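3-oxoacyl-(acyl-carrier protein) synthase II (PDB 1J3N) probably catalyses the condensation step of fatty acid elongation, extending an acyl chain with two carbons from malonyl-acyl-carrier protein. Local coordinates at residues 21-24 and 25-29; 62-65 and 66-70; 141-144 and 145-148; 331-335 and 336-340. One frame throughout, in Å; residues are numbered along the deposited sequence.

Contact 1: 21-24 and 25-29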
loop_
_atom_site.group_PDB
_atom_site.type_symbol
_atom_site.label_atom_id
_atom_site.label_comp_id
_atom_site.label_asym_id
_atom_site.label_seq_id
_atom_site.Cartn_x
_atom_site.Cartn_y
_atom_site.Cartn_z
ATOM N N ALA A 21 -11.604 -19.766 18.226
ATOM C CA ALA A 21 -10.470 -20.147 19.069
ATOM C C ALA A 21 -9.783 -18.896 19.614
ATOM O O ALA A 21 -9.363 -18.856 20.772
ATOM C CB ALA A 21 -9.463 -20.984 18.269
ATOM N N PHE A 22 -9.673 -17.878 18.769
ATOM C CA PHE A 22 -9.042 -16.616 19.145
ATOM C C PHE A 22 -9.810 -15.956 20.284
ATOM O O PHE A 22 -9.212 -15.490 21.254
ATOM C CB PHE A 22 -8.978 -15.686 17.918
ATOM C CG PHE A 22 -8.411 -14.308 18.203
ATOM C CD1 PHE A 22 -7.291 -14.143 19.013
ATOM C CD2 PHE A 22 -8.980 -13.186 17.619
ATOM C CE1 PHE A 22 -6.743 -12.871 19.238
ATOM C CE2 PHE A 22 -8.447 -11.917 17.832
ATOM C CZ PHE A 22 -7.317 -11.763 18.652
ATOM N N HIS A 23 -11.134 -15.936 20.175
ATOM C CA HIS A 23 -11.979 -15.317 21.194
ATOM C C HIS A 23 -11.902 -16.028 22.548
ATOM O O HIS A 23 -11.743 -15.387 23.588
ATOM C CB HIS A 23 -13.435 -15.257 20.715
ATOM C CG HIS A 23 -14.314 -14.425 21.593
ATOM N ND1 HIS A 23 -15.163 -14.973 22.530
ATOM C CD2 HIS A 23 -14.408 -13.082 21.739
ATOM C CE1 HIS A 23 -15.740 -14.003 23.220
ATOM N NE2 HIS A 23 -15.298 -12.847 22.759
ATOM N N LYS A 24 -12.016 -17.351 22.532
ATOM C CA LYS A 24 -11.930 -18.121 23.761
ATOM C C LYS A 24 -10.572 -17.906 24.432
ATOM O O LYS A 24 -10.491 -17.736 25.647
ATOM C CB LYS A 24 -12.127 -19.613 23.473
ATOM C CG LYS A 24 -13.571 -20.027 23.252
ATOM C CD LYS A 24 -13.708 -21.549 23.284
ATOM C CE LYS A 24 -15.163 -21.985 23.239
ATOM N NZ LYS A 24 -15.301 -23.458 23.430
ATOM N N ALA A 25 -9.511 -17.911 23.628
ATOM C CA ALA A 25 -8.150 -17.725 24.129
ATOM C C ALA A 25 -7.949 -16.352 24.779
ATOM O O ALA A 25 -7.185 -16.212 25.744
ATOM C CB ALA A 25 -7.149 -17.921 22.993
ATOM N N GLN A 26 -8.626 -15.342 24.242
ATOM C CA GLN A 26 -8.542 -13.984 24.778
ATOM C C GLN A 26 -9.158 -13.958 26.172
ATOM O O GLN A 26 -8.576 -13.412 27.117
ATOM C CB GLN A 26 -9.314 -13.004 23.891
ATOM C CG GLN A 26 -8.744 -12.791 22.506
ATOM C CD GLN A 26 -9.633 -11.897 21.651
ATOM O OE1 GLN A 26 -9.860 -10.730 21.975
ATOM N NE2 GLN A 26 -10.145 -12.448 20.557
ATOM N N LEU A 27 -10.346 -14.549 26.281
ATOM C CA LEU A 27 -11.085 -14.604 27.539
ATOM C C LEU A 27 -10.342 -15.377 28.606
ATOM O O LEU A 27 -10.598 -15.210 29.798
ATOM C CB LEU A 27 -12.449 -15.244 27.310
ATOM C CG LEU A 27 -13.317 -14.497 26.299
ATOM C CD1 LEU A 27 -14.617 -15.247 26.076
ATOM C CD2 LEU A 27 -13.577 -13.093 26.812
ATOM N N ALA A 28 -9.427 -16.231 28.169
ATOM C CA ALA A 28 -8.634 -17.035 29.081
ATOM C C ALA A 28 -7.360 -16.296 29.450
ATOM O O ALA A 28 -6.671 -16.678 30.397
ATOM C CB ALA A 28 -8.295 -18.370 28.437
ATOM N N GLY A 29 -7.049 -15.239 28.699
ATOM C CA GLY A 29 -5.846 -14.466 28.961
ATOM C C GLY A 29 -4.599 -15.214 28.526
ATOM O O GLY A 29 -3.508 -14.995 29.059
#
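F22 O is held twice by Q26. Q26 N gives it the regular helical bond of 3.0 Å, and Q26 NE2 swings back along the same turn to add a weak one at 3.3 Å. The stronger partner of that amide nitrogen is OE1 of Q353 on helix 343-357, so the bond to F22 O is the weaker of the two that NE2 makes. While Q353 holds the amide, the phenyl ring lies against it: NE2 is 3.1 Å above the plane of F22, over its centre, with ring and amide planes 31° apart. Q26 CG adds a CH-pi contact to the same ring, 4.2 Å from the centroid. F22 can offer this face because its CG stands anti to the backbone N (chi1 177°), which swings the ring outward from the helix, and Q26 folds back over it. One residue on, H23 and L27 repeat the i to i+4 pairing with an apolar partner. L27 CG comes over a face of the imidazole, and L27 CD1 approaches H23 CE1 to 3.3 Å, while H23 also meets the ring of H357. L27 N binds H23 O nearly straight, at 166°. G29 N then reaches Q26 O at 2.9 Å. With its positive phi and two bonds back into the last turn, G29 forms the Schellman motif that ends helix 19-28, whose F22 and Q26 face helix 343-357.

Contact 2: 62-65 and 66-70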
loop_
_atom_site.group_PDB
_atom_site.type_symbol
_atom_site.label_atom_id
_atom_site.label_comp_id
_atom_site.label_asym_id
_atom_site.label_seq_id
_atom_site.Cartn_x
_atom_site.Cartn_y
_atom_site.Cartn_z
ATOM N N ARG A 62 -0.615 -28.537 -1.015
ATOM C CA ARG A 62 0.795 -28.560 -0.633
ATOM C C ARG A 62 1.755 -28.368 -1.804
ATOM O O ARG A 62 2.875 -27.888 -1.625
ATOM C CB ARG A 62 1.126 -29.869 0.094
ATOM C CG ARG A 62 0.489 -29.991 1.469
ATOM C CD ARG A 62 1.023 -31.201 2.226
ATOM N NE ARG A 62 0.550 -31.242 3.607
ATOM C CZ ARG A 62 -0.721 -31.410 3.959
ATOM N NH1 ARG A 62 -1.655 -31.555 3.029
ATOM N NH2 ARG A 62 -1.060 -31.431 5.242
ATOM N N LYS A 63 1.312 -28.731 -3.002
ATOM C CA LYS A 63 2.151 -28.608 -4.190
ATOM C C LYS A 63 2.366 -27.157 -4.614
ATOM O O LYS A 63 3.379 -26.830 -5.227
ATOM C CB LYS A 63 1.540 -29.398 -5.355
ATOM C CG LYS A 63 1.009 -30.783 -4.973
ATOM C CD LYS A 63 2.033 -31.610 -4.197
ATOM C CE LYS A 63 3.276 -31.916 -5.022
ATOM N NZ LYS A 63 4.263 -32.730 -4.250
ATOM N N GLU A 64 1.414 -26.290 -4.282
ATOM C CA GLU A 64 1.511 -24.881 -4.647
ATOM C C GLU A 64 2.196 -24.059 -3.554
ATOM O O GLU A 64 2.757 -23.000 -3.819
ATOM C CB GLU A 64 0.112 -24.317 -4.911
ATOM C CG GLU A 64 -0.699 -24.083 -3.644
ATOM C CD GLU A 64 -2.159 -23.778 -3.919
ATOM O OE1 GLU A 64 -2.438 -22.854 -4.714
ATOM O OE2 GLU A 64 -3.026 -24.461 -3.330
ATOM N N LEU A 65 2.144 -24.552 -2.324
ATOM C CA LEU A 65 2.754 -23.861 -1.196
ATOM C C LEU A 65 4.196 -23.447 -1.455
ATOM O O LEU A 65 4.622 -22.375 -1.027
ATOM C CB LEU A 65 2.716 -24.747 0.048
ATOM C CG LEU A 65 1.347 -25.061 0.652
ATOM C CD1 LEU A 65 1.497 -26.190 1.654
ATOM C CD2 LEU A 65 0.767 -23.816 1.314
ATOM N N ARG A 66 4.947 -24.293 -2.155
ATOM C CA ARG A 66 6.349 -23.997 -2.420
ATOM C C ARG A 66 6.606 -22.712 -3.199
ATOM O O ARG A 66 7.737 -22.235 -3.252
ATOM C CB ARG A 66 7.033 -25.185 -3.113
ATOM C CG ARG A 66 7.543 -26.243 -2.127
ATOM C CD ARG A 66 6.551 -27.378 -1.900
ATOM N NE ARG A 66 6.884 -28.530 -2.738
ATOM C CZ ARG A 66 6.198 -29.671 -2.762
ATOM N NH1 ARG A 66 5.124 -29.826 -1.995
ATOM N NH2 ARG A 66 6.595 -30.669 -3.540
ATOM N N ARG A 67 5.564 -22.145 -3.797
ATOM C CA ARG A 67 5.728 -20.903 -4.539
ATOM C C ARG A 67 4.992 -19.763 -3.851
ATOM O O ARG A 67 4.780 -18.698 -4.431
ATOM C CB ARG A 67 5.244 -21.083 -5.976
ATOM C CG ARG A 67 6.144 -22.041 -6.748
ATOM C CD ARG A 67 5.660 -22.333 -8.148
ATOM N NE ARG A 67 6.545 -23.298 -8.800
ATOM C CZ ARG A 67 6.343 -23.810 -10.009
ATOM N NH1 ARG A 67 5.278 -23.453 -10.717
ATOM N NH2 ARG A 67 7.207 -24.689 -10.509
ATOM N N LEU A 68 4.627 -19.996 -2.594
ATOM C CA LEU A 68 3.917 -19.012 -1.788
ATOM C C LEU A 68 4.707 -18.678 -0.542
ATOM O O LEU A 68 5.054 -19.568 0.235
ATOM C CB LEU A 68 2.549 -19.542 -1.356
ATOM C CG LEU A 68 1.459 -19.706 -2.408
ATOM C CD1 LEU A 68 0.171 -20.146 -1.735
ATOM C CD2 LEU A 68 1.250 -18.394 -3.120
ATOM N N ASP A 69 4.997 -17.398 -0.354
ATOM C CA ASP A 69 5.735 -16.968 0.820
ATOM C C ASP A 69 4.798 -17.102 2.011
ATOM O O ASP A 69 3.578 -17.043 1.859
ATOM C CB ASP A 69 6.186 -15.512 0.663
ATOM C CG ASP A 69 7.013 -15.027 1.835
ATOM O OD1 ASP A 69 6.425 -14.745 2.909
ATOM O OD2 ASP A 69 8.253 -14.935 1.686
ATOM N N ARG A 70 5.369 -17.286 3.197
ATOM C CA ARG A 70 4.567 -17.422 4.404
ATOM C C ARG A 70 3.525 -16.301 4.577
ATOM O O ARG A 70 2.416 -16.560 5.043
ATOM C CB ARG A 70 5.492 -17.478 5.629
ATOM C CG ARG A 70 4.821 -17.935 6.912
ATOM C CD ARG A 70 5.812 -17.958 8.077
ATOM N NE ARG A 70 6.732 -19.094 8.032
ATOM C CZ ARG A 70 6.445 -20.315 8.480
ATOM N NH1 ARG A 70 5.257 -20.574 9.011
ATOM N NH2 ARG A 70 7.352 -21.278 8.404
#
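The guanidinium group of R66 runs alongside the side chain of K63, the two pointing the same way beside the short, weakly bonded helix 62-65, just where a type I beta turn from L65 to L68 takes over. K63 NZ sits at the guanidinium edge, near its plane, only 3.2 Å from R66 NH2. Two like charges so close are likely to repel, and the exposed setting, where water can screen them, probably makes the cost bearable. R66 gets there by folding: bends at chi2 (94°) and chi3 (97°) turn the chain back over the preceding helical turn, where NH1 makes a weak bond of 3.0 Å to R62 O. The charge of R62 itself is directed elsewhere, to a salt bridge with D55. The backbone bond from R67 N to E64 O is 2.9 Å long. L68 turns inward from the end of the turn to pack on L76, and D69 follows as the N-cap of helix 70-86, its OD1 accepting from F71 N. The turn itself is closed by L68 N, which reaches L65 O at 2.8 Å from above the carbonyl plane, 57° out of it.

Contact 3: 141-144 and 145-148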
loop_
_atom_site.group_PDB
_atom_site.type_symbol
_atom_site.label_atom_id
_atom_site.label_comp_id
_atom_site.label_asym_id
_atom_site.label_seq_id
_atom_site.Cartn_x
_atom_site.Cartn_y
_atom_site.Cartn_z
ATOM N N SER A 141 -3.261 -9.846 -1.735
ATOM C CA SER A 141 -4.524 -9.472 -2.360
ATOM C C SER A 141 -4.693 -10.226 -3.682
ATOM O O SER A 141 -5.726 -10.850 -3.927
ATOM C CB SER A 141 -4.567 -7.969 -2.624
ATOM O OG SER A 141 -4.778 -7.250 -1.419
ATOM N N ALA A 142 -3.655 -10.184 -4.511
ATOM C CA ALA A 142 -3.670 -10.846 -5.809
ATOM C C ALA A 142 -3.981 -12.335 -5.724
ATOM O O ALA A 142 -4.788 -12.852 -6.500
ATOM C CB ALA A 142 -2.328 -10.646 -6.511
ATOM N N HIS A 143 -3.334 -13.035 -4.799
ATOM C CA HIS A 143 -3.576 -14.461 -4.673
ATOM C C HIS A 143 -4.980 -14.781 -4.212
ATOM O O HIS A 143 -5.550 -15.790 -4.618
ATOM C CB HIS A 143 -2.541 -15.101 -3.745
ATOM C CG HIS A 143 -1.319 -15.566 -4.465
ATOM N ND1 HIS A 143 -1.346 -16.612 -5.363
ATOM C CD2 HIS A 143 -0.053 -15.088 -4.478
ATOM C CE1 HIS A 143 -0.149 -16.758 -5.899
ATOM N NE2 HIS A 143 0.654 -15.844 -5.380
ATOM N N ILE A 144 -5.549 -13.921 -3.370
ATOM C CA ILE A 144 -6.906 -14.149 -2.900
ATOM C C ILE A 144 -7.881 -13.937 -4.055
ATOM O O ILE A 144 -8.824 -14.715 -4.238
ATOM C CB ILE A 144 -7.252 -13.209 -1.722
ATOM C CG1 ILE A 144 -6.481 -13.650 -0.463
ATOM C CG2 ILE A 144 -8.747 -13.229 -1.467
ATOM C CD1 ILE A 144 -6.381 -12.575 0.627
ATOM N N ALA A 145 -7.654 -12.880 -4.833
ATOM C CA ALA A 145 -8.502 -12.576 -5.983
ATOM C C ALA A 145 -8.441 -13.696 -7.016
ATOM O O ALA A 145 -9.460 -14.063 -7.615
ATOM C CB ALA A 145 -8.069 -11.263 -6.623
ATOM N N MET A 146 -7.242 -14.232 -7.227
ATOM C CA MET A 146 -7.046 -15.306 -8.196
ATOM C C MET A 146 -7.686 -16.620 -7.764
ATOM O O MET A 146 -8.312 -17.313 -8.569
ATOM C CB MET A 146 -5.556 -15.525 -8.444
ATOM C CG MET A 146 -4.876 -14.356 -9.139
ATOM S SD MET A 146 -3.168 -14.693 -9.578
ATOM C CE MET A 146 -2.326 -14.363 -8.047
ATOM N N ARG A 147 -7.547 -16.948 -6.485
ATOM C CA ARG A 147 -8.096 -18.187 -5.961
ATOM C C ARG A 147 -9.613 -18.283 -6.075
ATOM O O ARG A 147 -10.148 -19.348 -6.386
ATOM C CB ARG A 147 -7.694 -18.368 -4.492
ATOM C CG ARG A 147 -8.013 -19.756 -3.954
ATOM C CD ARG A 147 -7.683 -19.925 -2.477
ATOM N NE ARG A 147 -7.783 -21.332 -2.099
ATOM C CZ ARG A 147 -7.775 -21.789 -0.850
ATOM N NH1 ARG A 147 -7.677 -20.951 0.172
ATOM N NH2 ARG A 147 -7.855 -23.095 -0.626
ATOM N N TYR A 148 -10.299 -17.170 -5.823
ATOM C CA TYR A 148 -11.758 -17.140 -5.859
ATOM C C TYR A 148 -12.384 -16.474 -7.084
ATOM O O TYR A 148 -13.600 -16.488 -7.240
ATOM C CB TYR A 148 -12.285 -16.461 -4.591
ATOM C CG TYR A 148 -11.846 -17.136 -3.308
ATOM C CD1 TYR A 148 -12.228 -18.448 -3.016
ATOM C CD2 TYR A 148 -11.048 -16.466 -2.388
ATOM C CE1 TYR A 148 -11.818 -19.070 -1.835
ATOM C CE2 TYR A 148 -10.638 -17.076 -1.211
ATOM C CZ TYR A 148 -11.024 -18.377 -0.939
ATOM O OH TYR A 148 -10.613 -18.975 0.232
#
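M146 lays its terminal methyl over the imidazole of H143, and this is the dense side of helix 139-148. CE stands 3.6 Å above the ring plane, offset toward the rim nearest ND1, in a CH-pi contact. The sulfur lies farther off and meets the ring obliquely. The bend at chi3 (-82°) curls the methyl back, and this also brings CE to 4.0 Å from A142 CB and 3.3 Å from A142 O. That carbonyl keeps its helical bond from M146 N at 2.9 Å. The second subunit completes the packing: its H266 lies on M146, its H399 on A142 and its I267 on H143. A serine in place of M146 would probably leave the H143 face and A142 CB without their methyl partner and open a gap beside H266 of the second subunit. Between the side chains of I144 and Y148 the fit is looser. I144 CG2 and Y148 CD2 are 4.1 Å apart and the bond from Y148 N to I144 O stretches to 3.3 Å, although Y148 CD2 comes to 3.4 Å from I144 O. R147, partly exposed, runs away from the turn to put NH1 on Q80. No hydrogen bond or salt bridge joins the side chains across the contact; a methyl on an aromatic face and aliphatic packing are consistent with a packing contribution from this helix where it meets the second subunit.

Contact 4: 331-335 and 336-340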
loop_
_atom_site.group_PDB
_atom_site.type_symbol
_atom_site.label_atom_id
_atom_site.label_comp_id
_atom_site.label_asym_id
_atom_site.label_seq_id
_atom_site.Cartn_x
_atom_site.Cartn_y
_atom_site.Cartn_z
ATOM N N SER A 331 -5.276 -4.051 25.685
ATOM C CA SER A 331 -4.358 -4.299 24.591
ATOM C C SER A 331 -4.265 -5.776 24.271
ATOM O O SER A 331 -3.840 -6.579 25.105
ATOM C CB SER A 331 -2.963 -3.769 24.925
ATOM O OG SER A 331 -2.042 -4.113 23.903
ATOM N N THR A 332 -4.664 -6.120 23.051
ATOM C CA THR A 332 -4.616 -7.494 22.578
ATOM C C THR A 332 -3.146 -7.928 22.556
ATOM O O THR A 332 -2.816 -9.085 22.838
ATOM C CB THR A 332 -5.187 -7.594 21.142
ATOM O OG1 THR A 332 -6.529 -7.091 21.125
ATOM C CG2 THR A 332 -5.176 -9.046 20.649
ATOM N N LYS A 333 -2.269 -6.976 22.242
ATOM C CA LYS A 333 -0.837 -7.242 22.149
ATOM C C LYS A 333 -0.228 -7.841 23.410
ATOM O O LYS A 333 0.878 -8.380 23.378
ATOM C CB LYS A 333 -0.090 -5.964 21.768
ATOM C CG LYS A 333 -0.459 -5.429 20.387
ATOM C CD LYS A 333 0.535 -4.367 19.913
ATOM C CE LYS A 333 0.250 -3.929 18.472
ATOM N NZ LYS A 333 -1.064 -3.239 18.319
ATOM N N SER A 334 -0.950 -7.746 24.523
ATOM C CA SER A 334 -0.470 -8.317 25.772
ATOM C C SER A 334 -0.451 -9.835 25.609
ATOM O O SER A 334 0.399 -10.523 26.183
ATOM C CB SER A 334 -1.404 -7.934 26.921
ATOM O OG SER A 334 -2.724 -8.375 26.666
ATOM N N MET A 335 -1.383 -10.347 24.804
ATOM C CA MET A 335 -1.497 -11.783 24.570
ATOM C C MET A 335 -0.838 -12.333 23.306
ATOM O O MET A 335 -0.187 -13.382 23.352
ATOM C CB MET A 335 -2.969 -12.189 24.565
ATOM C CG MET A 335 -3.655 -12.050 25.912
ATOM S SD MET A 335 -5.433 -12.319 25.785
ATOM C CE MET A 335 -5.979 -10.678 25.366
ATOM N N ILE A 336 -1.012 -11.649 22.179
ATOM C CA ILE A 336 -0.440 -12.124 20.916
ATOM C C ILE A 336 0.755 -11.328 20.417
ATOM O O ILE A 336 1.307 -11.622 19.355
ATOM C CB ILE A 336 -1.491 -12.121 19.786
ATOM C CG1 ILE A 336 -1.955 -10.682 19.509
ATOM C CG2 ILE A 336 -2.665 -13.012 20.165
ATOM C CD1 ILE A 336 -2.843 -10.549 18.264
ATOM N N GLY A 337 1.162 -10.317 21.173
ATOM C CA GLY A 337 2.287 -9.516 20.735
ATOM C C GLY A 337 1.887 -8.548 19.631
ATOM O O GLY A 337 0.705 -8.276 19.439
ATOM N N HIS A 338 2.875 -8.044 18.899
ATOM C CA HIS A 338 2.641 -7.080 17.827
ATOM C C HIS A 338 2.752 -7.768 16.469
ATOM O O HIS A 338 3.844 -8.186 16.063
ATOM C CB HIS A 338 3.677 -5.959 17.916
ATOM C CG HIS A 338 3.359 -4.766 17.070
ATOM N ND1 HIS A 338 2.611 -4.847 15.915
ATOM C CD2 HIS A 338 3.710 -3.464 17.201
ATOM C CE1 HIS A 338 2.513 -3.647 15.371
ATOM N NE2 HIS A 338 3.173 -2.790 16.131
ATOM N N LEU A 339 1.628 -7.866 15.764
ATOM C CA LEU A 339 1.612 -8.522 14.471
ATOM C C LEU A 339 1.934 -7.593 13.319
ATOM O O LEU A 339 1.636 -7.903 12.166
ATOM C CB LEU A 339 0.265 -9.215 14.241
ATOM C CG LEU A 339 0.152 -10.634 14.825
ATOM C CD1 LEU A 339 0.408 -10.608 16.338
ATOM C CD2 LEU A 339 -1.223 -11.211 14.528
ATOM N N LEU A 340 2.556 -6.458 13.634
ATOM C CA LEU A 340 2.943 -5.485 12.613
ATOM C C LEU A 340 1.829 -5.208 11.609
ATOM O O LEU A 340 0.790 -4.650 11.958
ATOM C CB LEU A 340 4.188 -5.986 11.878
ATOM C CG LEU A 340 5.381 -6.241 12.798
ATOM C CD1 LEU A 340 6.526 -6.864 12.019
ATOM C CD2 LEU A 340 5.810 -4.920 13.431
#
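T332 meets I336 one turn on, its CG2 lying 3.7 Å from I336 CD1, while OG1 turns away to N299. T332 O accepts from both I336 N and M335 N, which arrive from opposite faces of its plane. K333 comes next, its side chain running beside that of H338 and pointing the same way. The chain, extended as far as CE, sets that carbon over the centre of the imidazole, 3.5 Å above its plane, and a bend at chi4 (65°) then turns NZ to a salt bridge with E347 and a bond to H301 O. K333 O takes G337 N at 2.9 Å, the glycine leaving the helix with positive phi. K333, H338, H301 and C161 in one cluster are consistent with the Cys-His-His active site of thiolase-fold condensing enzymes such as KAS II. On the opposite face of the H338 ring lies L340 CD2, and ND1 accepts from L340 N at 2.8 Å. A leucine in place of H338 would probably leave L340 N without this acceptor and K333 CE without a flat face to rest on. S334 turns back, its OG giving a 2.6 Å bond to S331 O. M335, last of the segment, pairs through its backbone with G32.

How the contacts relate
All four contacts are local, continuous stretches of chain, met in series from the N terminus, so none encloses or crosses another; tertiary contacts arise where two pairs of them touch. Contact 1 finishes helix 19-28, contact 2 turns from helix 62-65 into helix 70-86, contact 3 ends helix 139-148, and contact 4 rounds off helix 333-336. Contact 1 packs on contact 4, with Q26 O 3.6 Å from M335 SD and F22 CZ 4.0 Å from T332 CG2, joining the N- and C-terminal halves of the synthase. Contact 2 rests on contact 3, where L68 CD2 lies 3.5 Å from H143 NE2. The centres of contacts 1 and 3 are about 30 Å apart.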